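Local coordinates for molybdenum-pterin-binding protein 2 (Clostridium pasteurianum, PDB 1GUT) that binds molybdenum as a hexameric molbindin, taking up oxyanion ligand passively, and contains a pterin, at residues A[3-8]-A[56-61]; A[23-28]-A[37-42]. All coordinates share one frame; numbering follows the deposited sequence.

Interaction 1: residues A[3-8]-A[56-61]; sequences ISARNQ and TAVVKS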
loop_
_atom_site.group_PDB
_atom_site.type_symbol
_atom_site.label_atom_id
_atom_site.label_comp_id
_atom_site.label_asym_id
_atom_site.label_seq_id
_atom_site.Cartn_x
_atom_site.Cartn_y
_atom_site.Cartn_z
ATOM N N ILE A 3 -15.998 8.012 10.948
ATOM C CA ILE A 3 -15.168 8.577 9.879
ATOM C C ILE A 3 -15.888 8.499 8.544
ATOM O O ILE A 3 -16.892 7.804 8.424
ATOM C CB ILE A 3 -13.799 7.887 9.794
ATOM C CG1 ILE A 3 -13.953 6.427 9.370
ATOM C CG2 ILE A 3 -13.054 8.004 11.124
ATOM C CD1 ILE A 3 -12.619 5.755 9.089
ATOM N N SER A 4 -15.362 9.211 7.545
ATOM C CA SER A 4 -15.976 9.273 6.219
ATOM C C SER A 4 -15.433 8.288 5.189
ATOM O O SER A 4 -15.889 8.288 4.045
ATOM C CB SER A 4 -15.818 10.679 5.632
ATOM O OG SER A 4 -14.509 10.834 5.110
ATOM N N ALA A 5 -14.454 7.474 5.568
ATOM C CA ALA A 5 -13.876 6.516 4.620
ATOM C C ALA A 5 -14.905 5.672 3.881
ATOM O O ALA A 5 -15.856 5.153 4.463
ATOM C CB ALA A 5 -12.860 5.636 5.298
ATOM N N ARG A 6 -14.700 5.510 2.582
ATOM C CA ARG A 6 -15.641 4.738 1.799
ATOM C C ARG A 6 -15.742 3.257 2.158
ATOM O O ARG A 6 -16.814 2.673 2.089
ATOM C CB ARG A 6 -15.285 4.851 0.323
ATOM C CG ARG A 6 -16.467 4.618 -0.578
ATOM C CD ARG A 6 -17.653 5.541 -0.283
ATOM N NE ARG A 6 -17.289 6.959 -0.312
ATOM C CZ ARG A 6 -16.476 7.510 -1.205
ATOM N NH1 ARG A 6 -15.939 6.771 -2.169
ATOM N NH2 ARG A 6 -16.205 8.810 -1.141
ATOM N N ASN A 7 -14.632 2.648 2.551
ATOM C CA ASN A 7 -14.623 1.217 2.854
ATOM C C ASN A 7 -14.526 0.976 4.345
ATOM O O ASN A 7 -13.457 1.155 4.936
ATOM C CB ASN A 7 -13.425 0.542 2.157
ATOM C CG ASN A 7 -13.545 0.580 0.649
ATOM O OD1 ASN A 7 -14.646 0.515 0.106
ATOM N ND2 ASN A 7 -12.414 0.669 -0.033
ATOM N N GLN A 8 -15.648 0.560 4.919
ATOM C CA GLN A 8 -15.778 0.309 6.346
ATOM C C GLN A 8 -16.583 -0.963 6.491
ATOM O O GLN A 8 -17.754 -1.037 6.062
ATOM C CB GLN A 8 -16.531 1.457 7.017
ATOM C CG GLN A 8 -15.767 2.780 6.952
ATOM C CD GLN A 8 -16.395 3.872 7.814
ATOM O OE1 GLN A 8 -16.741 3.648 8.988
ATOM N NE2 GLN A 8 -16.539 5.049 7.239
ATOM N N THR A 56 -14.079 -2.117 13.315
ATOM C CA THR A 56 -14.341 -1.889 11.907
ATOM C C THR A 56 -13.053 -1.920 11.104
ATOM O O THR A 56 -12.073 -1.261 11.469
ATOM C CB THR A 56 -15.003 -0.502 11.756
ATOM O OG1 THR A 56 -16.241 -0.480 12.488
ATOM C CG2 THR A 56 -15.398 -0.216 10.296
ATOM N N ALA A 57 -13.051 -2.680 10.017
ATOM C CA ALA A 57 -11.894 -2.731 9.114
ATOM C C ALA A 57 -12.056 -1.602 8.098
ATOM O O ALA A 57 -13.155 -1.376 7.566
ATOM C CB ALA A 57 -11.869 -4.083 8.397
ATOM N N VAL A 58 -10.964 -0.898 7.806
ATOM C CA VAL A 58 -10.993 0.219 6.848
ATOM C C VAL A 58 -9.887 0.020 5.817
ATOM O O VAL A 58 -8.751 -0.319 6.171
ATOM C CB VAL A 58 -10.793 1.577 7.586
ATOM C CG1 VAL A 58 -10.795 2.728 6.585
ATOM C CG2 VAL A 58 -11.882 1.823 8.644
ATOM N N VAL A 59 -10.199 0.251 4.541
ATOM C CA VAL A 59 -9.198 0.042 3.478
ATOM C C VAL A 59 -9.250 1.167 2.451
ATOM O O VAL A 59 -10.314 1.523 1.979
ATOM C CB VAL A 59 -9.460 -1.277 2.687
ATOM C CG1 VAL A 59 -8.348 -1.540 1.674
ATOM C CG2 VAL A 59 -9.625 -2.472 3.619
ATOM N N LYS A 60 -8.107 1.746 2.127
ATOM C CA LYS A 60 -8.108 2.783 1.088
ATOM C C LYS A 60 -8.457 2.127 -0.252
ATOM O O LYS A 60 -7.931 1.056 -0.570
ATOM C CB LYS A 60 -6.730 3.467 1.005
ATOM C CG LYS A 60 -6.745 4.750 0.183
ATOM C CD LYS A 60 -5.355 5.380 0.215
ATOM C CE LYS A 60 -5.334 6.738 -0.481
ATOM N NZ LYS A 60 -5.507 6.676 -1.958
ATOM N N SER A 61 -9.263 2.801 -1.075
ATOM C CA SER A 61 -9.690 2.157 -2.335
ATOM C C SER A 61 -8.573 1.780 -3.287
ATOM O O SER A 61 -8.695 0.807 -3.999
ATOM C CB SER A 61 -10.751 2.991 -3.049
ATOM O OG SER A 61 -10.209 4.240 -3.397
HETATM O O HOH W 1 -11.950 3.766 2.398
#

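Interaction 2: residues A[23-28]-A[37-42]; sequences AEVVLE and SIISLD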
loop_
_atom_site.group_PDB
_atom_site.type_symbol
_atom_site.label_atom_id
_atom_site.label_comp_id
_atom_site.label_asym_id
_atom_site.label_seq_id
_atom_site.Cartn_x
_atom_site.Cartn_y
_atom_site.Cartn_z
ATOM N N ALA A 23 0.899 -7.151 14.832
ATOM C CA ALA A 23 -0.098 -8.084 15.332
ATOM C C ALA A 23 -1.074 -8.359 14.223
ATOM O O ALA A 23 -1.382 -7.483 13.429
ATOM C CB ALA A 23 -0.851 -7.499 16.536
ATOM N N GLU A 24 -1.561 -9.588 14.201
ATOM C CA GLU A 24 -2.522 -10.042 13.215
ATOM C C GLU A 24 -3.882 -10.116 13.882
ATOM O O GLU A 24 -4.056 -10.800 14.884
ATOM C CB GLU A 24 -2.121 -11.409 12.664
ATOM C CG GLU A 24 -3.063 -11.897 11.554
ATOM C CD GLU A 24 -2.752 -13.313 11.125
ATOM O OE1 GLU A 24 -1.570 -13.628 10.978
ATOM O OE2 GLU A 24 -3.684 -14.118 10.929
ATOM N N VAL A 25 -4.844 -9.398 13.332
ATOM C CA VAL A 25 -6.202 -9.345 13.838
ATOM C C VAL A 25 -7.128 -9.934 12.774
ATOM O O VAL A 25 -7.079 -9.511 11.608
ATOM C CB VAL A 25 -6.613 -7.853 14.076
ATOM C CG1 VAL A 25 -8.015 -7.753 14.740
ATOM C CG2 VAL A 25 -5.565 -7.132 14.914
ATOM N N VAL A 26 -7.976 -10.886 13.151
ATOM C CA VAL A 26 -8.940 -11.482 12.208
ATOM C C VAL A 26 -10.336 -11.117 12.667
ATOM O O VAL A 26 -10.688 -11.329 13.837
ATOM C CB VAL A 26 -8.778 -13.023 12.125
ATOM C CG1 VAL A 26 -9.699 -13.622 11.090
ATOM C CG2 VAL A 26 -7.320 -13.375 11.783
ATOM N N LEU A 27 -11.108 -10.531 11.761
ATOM C CA LEU A 27 -12.466 -10.106 12.055
ATOM C C LEU A 27 -13.459 -10.892 11.225
ATOM O O LEU A 27 -13.256 -11.108 10.030
ATOM C CB LEU A 27 -12.669 -8.644 11.642
ATOM C CG LEU A 27 -11.836 -7.494 12.164
ATOM C CD1 LEU A 27 -12.448 -6.195 11.620
ATOM C CD2 LEU A 27 -11.887 -7.509 13.669
ATOM N N GLU A 28 -14.550 -11.288 11.847
ATOM C CA GLU A 28 -15.629 -11.954 11.122
ATOM C C GLU A 28 -16.618 -10.847 10.764
ATOM O O GLU A 28 -17.139 -10.171 11.651
ATOM C CB GLU A 28 -16.328 -12.971 12.029
ATOM C CG GLU A 28 -17.612 -13.550 11.450
ATOM C CD GLU A 28 -18.568 -14.083 12.524
ATOM O OE1 GLU A 28 -18.196 -14.204 13.725
ATOM O OE2 GLU A 28 -19.719 -14.382 12.158
ATOM N N SER A 37 -6.099 -8.376 9.216
ATOM C CA SER A 37 -5.374 -7.120 9.278
ATOM C C SER A 37 -4.062 -7.304 9.999
ATOM O O SER A 37 -4.003 -8.009 11.001
ATOM C CB SER A 37 -6.206 -6.140 10.116
ATOM O OG SER A 37 -5.511 -4.938 10.407
ATOM N N ILE A 38 -2.988 -6.689 9.499
ATOM C CA ILE A 38 -1.721 -6.699 10.230
ATOM C C ILE A 38 -1.442 -5.243 10.570
ATOM O O ILE A 38 -1.285 -4.411 9.670
ATOM C CB ILE A 38 -0.586 -7.390 9.442
ATOM C CG1 ILE A 38 -0.904 -8.874 9.352
ATOM C CG2 ILE A 38 0.805 -7.142 10.092
ATOM C CD1 ILE A 38 0.040 -9.655 8.444
ATOM N N ILE A 39 -1.454 -4.931 11.867
ATOM C CA ILE A 39 -1.233 -3.579 12.368
ATOM C C ILE A 39 -0.094 -3.586 13.365
ATOM O O ILE A 39 0.458 -4.640 13.676
ATOM C CB ILE A 39 -2.513 -3.009 13.043
ATOM C CG1 ILE A 39 -2.968 -3.926 14.175
ATOM C CG2 ILE A 39 -3.627 -2.817 12.031
ATOM C CD1 ILE A 39 -4.169 -3.410 14.990
ATOM N N SER A 40 0.299 -2.414 13.840
ATOM C CA SER A 40 1.363 -2.392 14.825
ATOM C C SER A 40 0.893 -2.917 16.166
ATOM O O SER A 40 -0.274 -2.781 16.522
ATOM C CB SER A 40 1.927 -0.983 15.009
ATOM O OG SER A 40 1.026 -0.169 15.748
ATOM N N LEU A 41 1.806 -3.501 16.922
ATOM C CA LEU A 41 1.469 -3.991 18.251
ATOM C C LEU A 41 1.060 -2.808 19.129
ATOM O O LEU A 41 0.150 -2.916 19.952
ATOM C CB LEU A 41 2.666 -4.728 18.853
ATOM C CG LEU A 41 2.448 -5.320 20.246
ATOM C CD1 LEU A 41 1.456 -6.502 20.166
ATOM C CD2 LEU A 41 3.767 -5.785 20.830
ATOM N N ASP A 42 1.701 -1.662 18.936
ATOM C CA ASP A 42 1.343 -0.482 19.713
ATOM C C ASP A 42 -0.136 -0.150 19.558
ATOM O O ASP A 42 -0.797 0.230 20.513
ATOM C CB ASP A 42 2.158 0.729 19.233
ATOM C CG ASP A 42 3.628 0.649 19.590
ATOM O OD1 ASP A 42 3.989 -0.076 20.543
ATOM O OD2 ASP A 42 4.499 1.299 18.965
#

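Interaction 1: residues A[3-8]-A[56-61]
Asn7 meets Val59 through both backbone and side chain, at the end of the arm 3-7, just before strand 8-18 begins and Gln8 pairs antiparallel with Val58. Three polar links serve this pair. Asn7 ND2 donates to Val59 O at 3.0 Å, with the oxygen close to the plane of the amide and the donor raised 37° above the carbonyl plane. A water takes the Asn7 N-H at 2.9 Å and donates to the same Val59 O, so that carbonyl receives two hydrogens. The return bond, from Val59 N to Asn7 O, is weak at 3.4 Å. The other end of the amide, OD1, accepts from Thr36 N of a second subunit.

Beside it, Gln8 and Val58 form a single non-hydrogen-bonded pair, supported by CA-H...O contacts such as Gln8 CA to Ala57 O. Thr56 and Val58 also pair antiparallel with a strand of the second subunit, so the sheet runs on across the interface.

The apolar part centres on Val58: its CG2 meets Ile3 CD1 tip to tip at 4.0 Å, while CG1 lies 3.8 Å from Ala5 CB. Gln8 NE2 is gripped by two backbone carbonyls of its own segment, Ile3 O and, nearly straight at 170°, Ala5 O, which closes the arm on itself.

With both ends of its amide engaged, Asn7 has its flip state defined, and one side chain couples the arm's junction to 56-61 and to the neighbouring subunit.

Interaction 2: residues A[23-28]-A[37-42]
Ala23 and Val25 pair with Ile39 and Ser37 in an antiparallel beta hairpin, strands 22-29 and 34-40, within the OB-like TOBE fold of the Mop domain. The short strand axes approach to 4.7 Å, and the 139° between their directions shows a marked twist.

Two hydrogen-bonded pairs satisfy four N-H groups and four carbonyls. Ala23 N donates to Ile39 O at 2.8 Å, and Ile39 N returns a bond to Ala23 O at 3.0 Å. Val25 N reaches Ser37 O almost straight, with 172° at the hydrogen, and Ser37 N donates to Val25 O. Between these rings Glu24 and Ile38 form the non-hydrogen-bonded pair. Their alpha carbons add CA-H...O contacts to carbonyls already bonded: Ile38 CA stands 3.3 Å from Ala23 O, and Glu24 CA approaches Ser37 O. The backbone of this pair is bonded outward: Glu24 to Lys17 of strand 8-18, and Ile38 to a second subunit.

Side-chain hydroxyls also find partners. Ser37 OG, anti to its backbone N (chi1 172°), is hydrogen-bonded to Val64 O of the second subunit. Ser40 occupies the N-cap of helix 41-47, where its OG caps a backbone N and is also bonded to Ser43 OG.

On the face carrying Ala23, Val25 and Ile39, the last two side chains cross obliquely, Val25 CG2 resting 4.0 Å from Ile39 CD1.

Interactions 1 and 2 lie toward opposite edges of the antiparallel sheet formed within one chain, ordered 34-40, 22-29, 8-18, 54-58, with their centres about 16 Å apart. They nevertheless touch: Ala57 CB of interaction 1 packs against Leu27 CD1 of interaction 2 at 3.9 Å. Along the chain, helix 41-47 carries the polypeptide from the hairpin to strand 54-58. The contacts also meet between subunits, since Ser61 packs on Ile38 of a second subunit and Lys60 NZ is hydrogen-bonded to Ile38 O of a third. Bound magnesium ions lie nearby, about 7 Å from the side chain of Lys60 and about 10 Å from that of Ile38.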